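Local structure of AT-rich interactive domain-containing protein 4 (Arabidopsis thaliana, 6LQF) at residues L59-D65 / F92-H98; Y70-V74 / Y122-D128; S139-W145 / A155-C159. The protein probably binds DNA through its ARID domain and, through the neighbouring zinc-bound PHD finger, H3K4me3-bearing histone tails, as part of an ISWI chromatin-remodelling complex. All blocks are in the same frame, centred on the assembly; numbering follows the deposited sequence.

Interaction 1: L59-D65 / F92-H98; sequences LNSKRLD and FSKMRNH. With nucleotides of chain C.
N97 reaches across to the beta hairpin of the ARID domain, where the type I' turn L59-K62 joins strands 58-59 and 62-63, and its amide ties that turn to the loop F92-H98. Its CB packs against the L59 methyl CD2, 3.8 Å away. With CG anti to the carbonyl carbon (chi1 -52°), the amide is turned into the hairpin, between L59 O and R63 O. Both hydrogens of ND2 are used: one bond runs to L59 O at 2.9 Å, the other to R63 O at 3.0 Å, the latter arriving from above the R63 carbonyl plane. On the other branch, OD1 receives D65 N in its carbonyl plane, on a lone pair. One side chain thus satisfies three backbone groups, two of them carbonyls. N60 returns the grip, its ND2 donating almost straight down the N97 carbonyl to O at 2.8 Å.

D65 is the N-cap of helix 66-74. R96 N donates to the anti lone pair of D65 OD2, and the same oxygen also accepts a hydrogen bond from N68 ND2. The R96 guanidinium stacks over the carboxylate with planes 10° apart, a long, purely electrostatic pairing; its main polar partner is E26, through a salt bridge to NH2. At the turn's outer side, the DNA phosphate of DA4 of chain C is bound by N60 N through OP2 and by S61 N through OP1 at 2.8 Å.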
# COMPACT_ATOMS: atom_id res chain seq x y z
N LEU A 59 3.91 -7.34 -15.00
CA LEU A 59 5.02 -6.74 -14.26
C LEU A 59 5.97 -7.87 -13.86
O LEU A 59 5.56 -8.80 -13.18
CB LEU A 59 4.52 -6.03 -13.01
CG LEU A 59 5.63 -5.38 -12.19
CD1 LEU A 59 6.23 -4.28 -13.00
CD2 LEU A 59 5.07 -4.82 -10.91
N ASN A 60 7.23 -7.76 -14.26
CA ASN A 60 8.25 -8.76 -14.00
C ASN A 60 7.76 -10.15 -14.40
O ASN A 60 7.88 -11.09 -13.63
CB ASN A 60 8.63 -8.72 -12.52
CG ASN A 60 9.96 -9.40 -12.21
OD1 ASN A 60 10.80 -9.54 -13.08
ND2 ASN A 60 10.15 -9.83 -10.95
N SER A 61 7.18 -10.24 -15.60
CA SER A 61 6.69 -11.49 -16.23
C SER A 61 5.52 -12.17 -15.56
O SER A 61 5.27 -13.35 -15.88
CB SER A 61 7.84 -12.52 -16.28
OG SER A 61 8.97 -12.01 -16.99
N LYS A 62 4.85 -11.53 -14.61
CA LYS A 62 3.64 -12.08 -14.02
C LYS A 62 2.51 -11.07 -14.15
O LYS A 62 2.77 -9.86 -14.26
CB LYS A 62 3.86 -12.48 -12.56
CG LYS A 62 4.82 -13.65 -12.43
CD LYS A 62 4.99 -14.04 -10.97
CE LYS A 62 5.84 -15.30 -10.90
NZ LYS A 62 6.09 -15.72 -9.50
N ARG A 63 1.27 -11.54 -14.15
CA ARG A 63 0.13 -10.59 -14.20
C ARG A 63 0.20 -9.61 -13.03
O ARG A 63 0.55 -10.00 -11.93
CB ARG A 63 -1.21 -11.35 -14.17
CG ARG A 63 -2.43 -10.42 -14.40
CD ARG A 63 -3.74 -11.26 -14.44
NE ARG A 63 -3.67 -12.49 -15.27
CZ ARG A 63 -3.99 -12.50 -16.56
NH1 ARG A 63 -4.44 -11.42 -17.20
NH2 ARG A 63 -3.91 -13.62 -17.24
N LEU A 64 -0.07 -8.34 -13.27
CA LEU A 64 0.01 -7.34 -12.21
C LEU A 64 -0.89 -7.66 -11.00
O LEU A 64 -2.08 -7.91 -11.19
CB LEU A 64 -0.38 -6.01 -12.83
CG LEU A 64 -0.38 -4.84 -11.86
CD1 LEU A 64 1.04 -4.54 -11.40
CD2 LEU A 64 -1.01 -3.67 -12.58
N ASP A 65 -0.31 -7.66 -9.80
CA ASP A 65 -1.02 -8.01 -8.54
C ASP A 65 -1.65 -6.77 -7.90
O ASP A 65 -1.05 -6.10 -7.01
CB ASP A 65 -0.01 -8.67 -7.57
CG ASP A 65 -0.60 -9.00 -6.21
OD1 ASP A 65 -1.81 -8.82 -5.96
OD2 ASP A 65 0.21 -9.49 -5.37
N PHE A 92 6.46 -3.10 -3.81
CA PHE A 92 6.81 -4.19 -4.76
C PHE A 92 7.18 -5.47 -4.04
O PHE A 92 6.83 -6.55 -4.51
CB PHE A 92 7.94 -3.70 -5.68
CG PHE A 92 8.37 -4.70 -6.75
CD1 PHE A 92 7.45 -5.27 -7.62
CD2 PHE A 92 9.72 -4.99 -6.92
CE1 PHE A 92 7.88 -6.13 -8.65
CE2 PHE A 92 10.15 -5.84 -7.92
CZ PHE A 92 9.22 -6.42 -8.79
N SER A 93 7.86 -5.39 -2.91
CA SER A 93 8.29 -6.57 -2.16
C SER A 93 7.16 -7.43 -1.63
O SER A 93 7.39 -8.60 -1.28
CB SER A 93 9.20 -6.07 -1.03
OG SER A 93 8.43 -5.23 -0.20
N LYS A 94 5.94 -6.90 -1.57
CA LYS A 94 4.77 -7.62 -1.07
C LYS A 94 3.89 -8.13 -2.18
O LYS A 94 2.84 -8.76 -1.92
CB LYS A 94 3.91 -6.71 -0.20
CG LYS A 94 4.57 -6.18 1.04
CD LYS A 94 5.00 -7.32 1.92
CE LYS A 94 3.81 -7.96 2.58
NZ LYS A 94 3.12 -6.99 3.45
N MET A 95 4.22 -7.77 -3.42
CA MET A 95 3.45 -8.24 -4.57
C MET A 95 3.90 -9.54 -5.13
O MET A 95 5.09 -9.87 -5.04
CB MET A 95 3.51 -7.20 -5.69
CG MET A 95 2.93 -5.90 -5.24
SD MET A 95 3.14 -4.51 -6.40
CE MET A 95 2.18 -5.11 -7.83
N ARG A 96 2.98 -10.28 -5.75
CA ARG A 96 3.39 -11.55 -6.40
C ARG A 96 4.43 -11.32 -7.48
O ARG A 96 5.19 -12.27 -7.81
CB ARG A 96 2.19 -12.27 -7.03
CG ARG A 96 1.25 -12.81 -6.03
CD ARG A 96 0.27 -13.75 -6.80
NE ARG A 96 -0.69 -13.02 -7.62
CZ ARG A 96 -1.89 -12.66 -7.17
NH1 ARG A 96 -2.23 -12.95 -5.92
NH2 ARG A 96 -2.74 -12.01 -7.93
N ASN A 97 4.50 -10.09 -8.01
CA ASN A 97 5.43 -9.76 -9.10
C ASN A 97 6.88 -9.69 -8.64
O ASN A 97 7.79 -9.69 -9.48
CB ASN A 97 4.99 -8.45 -9.74
CG ASN A 97 3.56 -8.49 -10.13
OD1 ASN A 97 2.67 -8.19 -9.35
ND2 ASN A 97 3.30 -8.96 -11.36
N HIS A 98 7.12 -9.60 -7.33
CA HIS A 98 8.48 -9.56 -6.85
C HIS A 98 9.24 -10.85 -7.08
O HIS A 98 8.69 -11.95 -6.87
CB HIS A 98 8.45 -9.24 -5.35
CG HIS A 98 9.80 -9.26 -4.71
ND1 HIS A 98 10.70 -8.22 -4.80
CD2 HIS A 98 10.38 -10.21 -3.94
CE1 HIS A 98 11.78 -8.51 -4.08
NE2 HIS A 98 11.61 -9.72 -3.56
P DA C 4 8.07 -6.84 -17.55
OP1 DA C 4 7.79 -8.22 -17.41
OP2 DA C 4 7.78 -5.93 -16.48
O5' DA C 4 9.61 -6.65 -17.82
C5' DA C 4 10.25 -7.42 -18.83
C4' DA C 4 11.71 -7.04 -18.97
O4' DA C 4 11.83 -5.75 -19.60
C3' DA C 4 12.51 -6.94 -17.68
O3' DA C 4 13.79 -7.44 -18.04
C2' DA C 4 12.57 -5.46 -17.41
C1' DA C 4 12.60 -4.88 -18.80
N9 DA C 4 12.02 -3.56 -18.95
C8 DA C 4 10.89 -3.06 -18.36
N7 DA C 4 10.56 -1.87 -18.79
C5 DA C 4 11.53 -1.57 -19.73
C6 DA C 4 11.75 -0.45 -20.53
N6 DA C 4 10.97 0.62 -20.52
N1 DA C 4 12.81 -0.48 -21.36
C2 DA C 4 13.60 -1.55 -21.36
N3 DA C 4 13.49 -2.67 -20.66
C4 DA C 4 12.42 -2.62 -19.86
O HOH W 1 7.57 -13.35 -8.92
O HOH W 2 -0.02 -11.89 -10.15

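Interaction 2: Y70-V74 / Y122-D128; sequences YREVV and YEYAHDD. With ZN (zinc ion), chain E.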
# COMPACT_ATOMS: atom_id res chain seq x y z
N TYR A 70 -2.70 -2.35 -3.94
CA TYR A 70 -3.70 -1.51 -3.27
C TYR A 70 -3.53 -1.55 -1.76
O TYR A 70 -3.46 -0.50 -1.14
CB TYR A 70 -5.10 -1.97 -3.63
CG TYR A 70 -6.18 -1.07 -3.06
CD1 TYR A 70 -6.42 0.20 -3.63
CD2 TYR A 70 -7.00 -1.51 -2.02
CE1 TYR A 70 -7.43 0.99 -3.15
CE2 TYR A 70 -8.04 -0.70 -1.52
CZ TYR A 70 -8.26 0.53 -2.13
OH TYR A 70 -9.29 1.33 -1.65
N ARG A 71 -3.40 -2.76 -1.19
CA ARG A 71 -3.31 -2.87 0.29
C ARG A 71 -2.08 -2.14 0.82
O ARG A 71 -2.18 -1.43 1.86
CB ARG A 71 -3.28 -4.33 0.72
CG ARG A 71 -4.64 -4.98 0.46
CD ARG A 71 -4.85 -6.28 1.15
NE ARG A 71 -3.86 -7.26 0.76
CZ ARG A 71 -3.80 -8.47 1.31
NH1 ARG A 71 -4.65 -8.81 2.27
NH2 ARG A 71 -2.88 -9.34 0.90
N GLU A 72 -0.96 -2.25 0.12
CA GLU A 72 0.25 -1.63 0.63
C GLU A 72 0.17 -0.10 0.56
O GLU A 72 0.70 0.63 1.44
CB GLU A 72 1.48 -2.11 -0.12
CG GLU A 72 1.80 -3.59 0.15
CD GLU A 72 1.85 -3.97 1.65
OE1 GLU A 72 2.39 -3.18 2.46
OE2 GLU A 72 1.37 -5.08 2.05
N VAL A 73 -0.50 0.43 -0.43
CA VAL A 73 -0.58 1.88 -0.58
C VAL A 73 -1.62 2.48 0.35
O VAL A 73 -1.31 3.50 1.04
CB VAL A 73 -0.91 2.27 -2.04
CG1 VAL A 73 -1.27 3.79 -2.15
CG2 VAL A 73 0.31 1.97 -2.90
N VAL A 74 -2.79 1.83 0.50
CA VAL A 74 -3.80 2.50 1.32
C VAL A 74 -3.41 2.36 2.80
O VAL A 74 -3.75 3.24 3.61
CB VAL A 74 -5.22 2.02 1.09
CG1 VAL A 74 -5.57 2.31 -0.39
CG2 VAL A 74 -5.39 0.50 1.38
N TYR A 122 -10.67 4.41 -7.70
CA TYR A 122 -11.22 3.42 -6.75
C TYR A 122 -10.91 3.79 -5.31
O TYR A 122 -11.78 3.73 -4.44
CB TYR A 122 -10.70 2.03 -7.08
CG TYR A 122 -11.32 0.91 -6.24
CD1 TYR A 122 -10.78 0.56 -4.98
CD2 TYR A 122 -12.41 0.19 -6.72
CE1 TYR A 122 -11.33 -0.41 -4.22
CE2 TYR A 122 -12.99 -0.83 -5.97
CZ TYR A 122 -12.45 -1.11 -4.73
OH TYR A 122 -13.01 -2.10 -3.97
N GLU A 123 -9.66 4.18 -5.07
CA GLU A 123 -9.27 4.57 -3.69
C GLU A 123 -10.15 5.72 -3.18
O GLU A 123 -10.66 5.66 -2.06
CB GLU A 123 -7.80 5.01 -3.66
CG GLU A 123 -7.35 5.47 -2.25
CD GLU A 123 -6.04 6.32 -2.30
OE1 GLU A 123 -5.02 5.85 -2.85
OE2 GLU A 123 -6.04 7.46 -1.80
N TYR A 124 -10.34 6.74 -4.03
CA TYR A 124 -11.16 7.88 -3.61
C TYR A 124 -12.62 7.46 -3.32
O TYR A 124 -13.31 8.05 -2.47
CB TYR A 124 -11.15 8.97 -4.67
CG TYR A 124 -9.81 9.63 -4.99
CD1 TYR A 124 -8.73 9.58 -4.12
CD2 TYR A 124 -9.61 10.23 -6.24
CE1 TYR A 124 -7.51 10.21 -4.45
CE2 TYR A 124 -8.42 10.83 -6.58
CZ TYR A 124 -7.36 10.82 -5.69
OH TYR A 124 -6.19 11.44 -6.11
N ALA A 125 -13.12 6.47 -4.06
CA ALA A 125 -14.52 6.04 -3.86
C ALA A 125 -14.73 5.00 -2.76
O ALA A 125 -15.85 4.51 -2.58
CB ALA A 125 -15.08 5.49 -5.16
N HIS A 126 -13.68 4.65 -2.03
CA HIS A 126 -13.82 3.68 -0.94
C HIS A 126 -13.24 4.26 0.35
O HIS A 126 -12.79 5.41 0.35
CB HIS A 126 -13.17 2.35 -1.32
CG HIS A 126 -13.93 1.65 -2.39
ND1 HIS A 126 -13.82 2.00 -3.72
CD2 HIS A 126 -14.89 0.69 -2.32
CE1 HIS A 126 -14.66 1.26 -4.43
NE2 HIS A 126 -15.33 0.47 -3.61
N ASP A 127 -13.33 3.50 1.44
CA ASP A 127 -12.91 4.02 2.75
C ASP A 127 -11.87 3.11 3.34
O ASP A 127 -11.97 2.69 4.50
CB ASP A 127 -14.11 4.16 3.67
CG ASP A 127 -15.11 5.15 3.15
OD1 ASP A 127 -14.73 6.33 2.92
OD2 ASP A 127 -16.28 4.75 2.94
N ASP A 128 -10.84 2.84 2.56
CA ASP A 128 -9.84 1.88 2.93
C ASP A 128 -8.53 2.49 3.41
O ASP A 128 -7.62 1.74 3.80
CB ASP A 128 -9.54 0.99 1.74
CG ASP A 128 -10.78 0.30 1.20
OD1 ASP A 128 -11.63 -0.12 2.02
OD2 ASP A 128 -10.87 0.15 -0.02
ZN ZN E . -16.78 -0.86 -4.13
O HOH W 3 -9.97 3.71 -0.20
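Y70 has CG anti to the backbone N (chi1 -175°), which carries its ring out from helix 66-74 to Y122 of helix 120-124, in the buried helical core of the ARID domain. D128 CG lies anti to its carbonyl carbon (chi1 -56°), a setting that brings OD2 to the Y70 hydroxyl. The rings form an offset edge-to-face pair with centroids 5.5 Å apart: the edge of Y122 is turned toward the Y70 face but displaced, with Y122 CD1 3.8 Å from Y70 CZ, at the hydroxyl end of the ring.

Y70 OH is gripped twice. It donates to D128 OD2 at 2.6 Å, on the anti lone pair, with the carboxylate nearly perpendicular to the ring, and it accepts a hydrogen bond from a water that also donates to E123 O and accepts from D128 N. That water links the phenol to the backbone where the chain leaves helix 120-124. D128 OD1 forms a salt bridge with R18; the negative carboxylate probably polarises the phenol O-H. V74 closes the side: CG1 meets E123 CG at 4.1 Å and also lies over a face of the Y70 ring, while CG2 rests on D128 O.

The same turn supplies one ligand of a zinc site, H126. Its ND1 donates to Y122 O at 2.8 Å; this acceptor lies in the imidazole plane, which helps fix the ring's rotation. H14, C16 and D32 complete the site, and H126 NE2 binds the zinc at 2.0 Å.

Interaction 3: S139-W145 / A155-C159; sequences SSTAGDW and AHFGC. With ZN (zinc ion), chain G.
H156 and W145 pair in the PHD finger, at the antiparallel pairing of strands 145-147 and 154-156, where one of the domain's two zinc ions is bound. The two residues form a non-hydrogen-bonded pair with CA atoms 4.2 Å apart, and the backbone bond crossing beside it joins their neighbours F157 and D144.

Two hydrogen bonds span the segments. F157 N donates to D144 O at 2.9 Å, and that same oxygen accepts a hydrogen bond from a water which in turn receives G158 N, so one carbonyl holds the start of the 3-10 segment 157-159 at two successive residues. The other bond comes from a side chain: H156 NE2 reaches T141 O at 2.8 Å, near the imidazole plane although tilted 28° from that of the carbonyl. Within the loop, S139 OG and T141 OG1 are 2.6 Å apart in a further hydrogen bond.

Among the weaker contacts, W145 CA and H156 CA each direct a C-H toward a carbonyl, that of A155 and that of D144 respectively.

The rings meet obliquely, with centroids 4.2 Å apart and planes at 38°. H156 CD2 sits over the centre of the indole, and H156 NE2 leans over its benzene part, 3.4 Å from W145 CZ2. W145 also packs against a modified side chain of the bound histone peptide and its NE1 hydrogen-bonds a polar one, while D144 OD1 bonds the peptide too; the indole therefore spans peptide site and metal ligand.

With NE2 held by T141 O, the imidazole is set to offer its other nitrogen: H156 ND1 binds zinc at 2.1 Å and C159 SG does so at 2.3 Å, with C134 and C137 completing the site of three cysteines and one histidine.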
# COMPACT_ATOMS: atom_id res chain seq x y z
N SER A 139 -1.48 12.45 17.67
CA SER A 139 -1.84 13.37 16.58
C SER A 139 -1.45 12.78 15.23
O SER A 139 -0.76 11.75 15.17
CB SER A 139 -1.13 14.71 16.77
OG SER A 139 0.12 14.71 16.09
N SER A 140 -1.88 13.44 14.15
CA SER A 140 -1.59 12.98 12.79
C SER A 140 -0.61 13.86 12.04
O SER A 140 -0.60 13.85 10.79
CB SER A 140 -2.88 12.89 11.99
OG SER A 140 -3.65 11.79 12.42
N THR A 141 0.19 14.61 12.78
CA THR A 141 1.15 15.57 12.23
C THR A 141 2.00 15.00 11.10
O THR A 141 2.39 13.82 11.14
CB THR A 141 2.10 16.10 13.35
OG1 THR A 141 1.34 16.39 14.52
CG2 THR A 141 2.84 17.36 12.91
N ALA A 142 2.32 15.82 10.11
CA ALA A 142 3.11 15.38 8.98
C ALA A 142 4.53 15.04 9.42
O ALA A 142 5.07 15.67 10.35
CB ALA A 142 3.13 16.46 7.91
N GLY A 143 5.15 14.03 8.81
CA GLY A 143 6.49 13.67 9.20
C GLY A 143 6.79 12.23 8.85
O GLY A 143 6.07 11.60 8.09
N ASP A 144 7.90 11.73 9.40
CA ASP A 144 8.30 10.35 9.20
C ASP A 144 7.65 9.44 10.21
O ASP A 144 7.72 9.73 11.39
CB ASP A 144 9.81 10.21 9.30
CG ASP A 144 10.56 10.99 8.22
OD1 ASP A 144 9.99 11.30 7.15
OD2 ASP A 144 11.77 11.26 8.46
N TRP A 145 7.10 8.31 9.76
CA TRP A 145 6.47 7.34 10.64
C TRP A 145 7.05 5.96 10.48
O TRP A 145 7.42 5.54 9.36
CB TRP A 145 4.98 7.20 10.31
CG TRP A 145 4.11 8.43 10.27
CD1 TRP A 145 4.13 9.47 9.36
CD2 TRP A 145 3.00 8.69 11.15
NE1 TRP A 145 3.10 10.34 9.64
CE2 TRP A 145 2.39 9.88 10.72
CE3 TRP A 145 2.43 7.97 12.22
CZ2 TRP A 145 1.25 10.41 11.36
CZ3 TRP A 145 1.32 8.48 12.86
CH2 TRP A 145 0.73 9.69 12.41
N ALA A 155 3.78 5.09 14.74
CA ALA A 155 4.42 6.13 15.55
C ALA A 155 5.21 7.10 14.69
O ALA A 155 5.88 6.70 13.73
CB ALA A 155 5.34 5.50 16.59
N HIS A 156 5.18 8.39 15.00
CA HIS A 156 6.20 9.24 14.43
C HIS A 156 7.57 8.81 14.89
O HIS A 156 7.81 8.67 16.11
CB HIS A 156 6.07 10.69 14.92
CG HIS A 156 4.84 11.39 14.46
ND1 HIS A 156 3.83 11.75 15.32
CD2 HIS A 156 4.40 11.73 13.21
CE1 HIS A 156 2.88 12.40 14.66
NE2 HIS A 156 3.19 12.35 13.36
N PHE A 157 8.52 8.75 13.98
CA PHE A 157 9.89 8.42 14.35
C PHE A 157 10.41 9.40 15.38
O PHE A 157 11.09 9.00 16.35
CB PHE A 157 10.75 8.42 13.09
CG PHE A 157 12.11 7.84 13.30
CD1 PHE A 157 12.25 6.49 13.54
CD2 PHE A 157 13.24 8.63 13.19
CE1 PHE A 157 13.52 5.93 13.74
CE2 PHE A 157 14.52 8.08 13.38
CZ PHE A 157 14.65 6.73 13.65
N GLY A 158 10.04 10.67 15.17
CA GLY A 158 10.46 11.79 16.04
C GLY A 158 9.88 11.73 17.43
O GLY A 158 10.40 12.41 18.34
N CYS A 159 8.83 10.96 17.64
CA CYS A 159 8.23 10.89 18.99
C CYS A 159 8.87 9.78 19.84
O CYS A 159 8.54 9.61 21.00
CB CYS A 159 6.71 10.68 18.92
SG CYS A 159 5.73 12.17 18.46
ZN ZN G . 3.84 11.48 17.40
O HOH W 4 8.65 11.88 12.79

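Interactions 1 and 2 belong to the ARID domain and interaction 3 to the PHD finger, the two modules of this cassette. The segments of the first two alternate along the chain (59-65, 70-74, 92-98, 122-128), and strand 62-63 leads directly into helix 66-74; their centres lie 18 Å apart, and a salt bridge from K94 to E72 joins them. Helix 107-118 packs against both. Interaction 3 follows in series, its centre 21 Å from that of interaction 2 and 30 Å from that of interaction 1, across the chain's centre. A DNA-contacting hairpin, a helical core with a zinc site beside it and a histone-reading finger thus share one chain, consistent with dual recognition of DNA and H3K4me3.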